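PDB 3HV8: protein FimX from Pseudomonas aeruginosa PAO1, which contains an EAL domain, a fold built around a mixed beta-sheet flanked by helices, and holds a bound C2E ligand in its pocket. Local coordinates for residues A[192-195]-A[196-200]. Residues are numbered along the deposited sequence; the frame is centred on the assembly and turned at random.
Sequences IKID and GSFVQ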
# COMPACT_ATOMS: atom_id res chain seq x y z
N ILE A 192 6.41 7.45 0.23
CA ILE A 192 5.73 7.84 -1.00
C ILE A 192 6.12 6.85 -2.08
O ILE A 192 7.32 6.69 -2.40
CB ILE A 192 6.12 9.27 -1.45
CG1 ILE A 192 5.72 10.32 -0.40
CG2 ILE A 192 5.49 9.58 -2.79
CD1 ILE A 192 4.18 10.48 -0.23
N LYS A 193 5.11 6.18 -2.64
CA LYS A 193 5.34 5.13 -3.61
C LYS A 193 4.93 5.72 -4.94
O LYS A 193 3.77 6.07 -5.16
CB LYS A 193 4.51 3.90 -3.27
CG LYS A 193 4.76 2.70 -4.17
CD LYS A 193 3.99 1.50 -3.63
CE LYS A 193 4.45 0.25 -4.31
NZ LYS A 193 3.62 -0.91 -3.86
N ILE A 194 5.90 5.88 -5.83
CA ILE A 194 5.62 6.57 -7.08
C ILE A 194 4.93 5.65 -8.09
O ILE A 194 5.03 4.42 -8.02
CB ILE A 194 6.89 7.21 -7.70
CG1 ILE A 194 7.84 6.16 -8.27
CG2 ILE A 194 7.59 8.12 -6.67
CD1 ILE A 194 8.96 6.77 -9.12
N ASP A 195 4.20 6.26 -9.02
CA ASP A 195 3.44 5.52 -10.02
C ASP A 195 4.38 4.70 -10.92
O ASP A 195 5.46 5.18 -11.29
CB ASP A 195 2.63 6.49 -10.87
CG ASP A 195 1.61 5.78 -11.71
OD1 ASP A 195 0.59 5.34 -11.15
OD2 ASP A 195 1.84 5.64 -12.93
N GLY A 196 3.95 3.50 -11.29
CA GLY A 196 4.74 2.62 -12.13
C GLY A 196 5.05 3.19 -13.50
O GLY A 196 6.00 2.76 -14.16
N SER A 197 4.27 4.16 -13.94
CA SER A 197 4.52 4.81 -15.23
C SER A 197 5.91 5.43 -15.31
O SER A 197 6.48 5.55 -16.40
CB SER A 197 3.45 5.87 -15.53
OG SER A 197 3.49 6.93 -14.59
N PHE A 198 6.46 5.82 -14.17
CA PHE A 198 7.74 6.52 -14.15
C PHE A 198 8.95 5.63 -14.44
O PHE A 198 10.04 6.15 -14.70
CB PHE A 198 7.96 7.27 -12.84
CG PHE A 198 7.10 8.49 -12.70
CD1 PHE A 198 7.49 9.70 -13.26
CD2 PHE A 198 5.90 8.44 -12.00
CE1 PHE A 198 6.69 10.83 -13.14
CE2 PHE A 198 5.10 9.56 -11.87
CZ PHE A 198 5.50 10.76 -12.44
N VAL A 199 8.77 4.31 -14.39
CA VAL A 199 9.89 3.43 -14.72
C VAL A 199 9.75 2.78 -16.09
O VAL A 199 10.46 1.83 -16.41
CB VAL A 199 10.17 2.36 -13.64
CG1 VAL A 199 10.59 3.03 -12.34
CG2 VAL A 199 8.98 1.45 -13.44
N GLN A 200 8.84 3.30 -16.90
CA GLN A 200 8.71 2.82 -18.27
C GLN A 200 9.59 3.70 -19.15
O GLN A 200 9.81 4.88 -18.85
CB GLN A 200 7.25 2.87 -18.74
CG GLN A 200 6.23 2.31 -17.74
CD GLN A 200 6.50 0.87 -17.35
OE1 GLN A 200 6.32 0.48 -16.19
NE2 GLN A 200 6.95 0.07 -18.31
O HOH W 1 1.55 2.22 -10.28
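D195 and S197 meet in a local turn contact, where strand 191-194 of the EAL domain ends and the chain bends into a short 3-10 segment, 196-198, ahead of helix 205-220. The D195 carboxylate folds forward over the start of that segment: CG stands anti to the backbone N (chi1 -168°), beside the carbonyl carbon, which brings OD2 to two donors of S197. The S197 hydroxyl gives the short bond, OG to D195 OD2 at 2.7 Å, on the anti lone pair; the S197 amide N reaches the same OD2 at 3.0 Å from above the carboxylate plane. In the backbone of the same turn, the F198 amide N donates almost straight (167°) to D195 O at 3.1 Å, closing the turn, and V199 N to G196 O at 3.2 Å carries it on. A water accepts from G196 N at 2.9 Å and gives a weak bond to D195 OD1. The apolar flank is made by F198, whose CB lies 3.9 Å from I194 CD1 in one of the two modelled conformers of I194, while one edge of its ring faces D195 O, 3.4 Å from CD2. I194 packs on L211 and L214, and F198 on I210, so both side chains settle against helix 205-220. The D195 side chain also touches Q173 and C176. The bond from S197 N to D195 OD2 closes an Asx turn at the start of the 3-10 segment, and with the hydroxyl bond it probably restricts rotation of the carboxylate, which lies about 7 Å from the bound C2E.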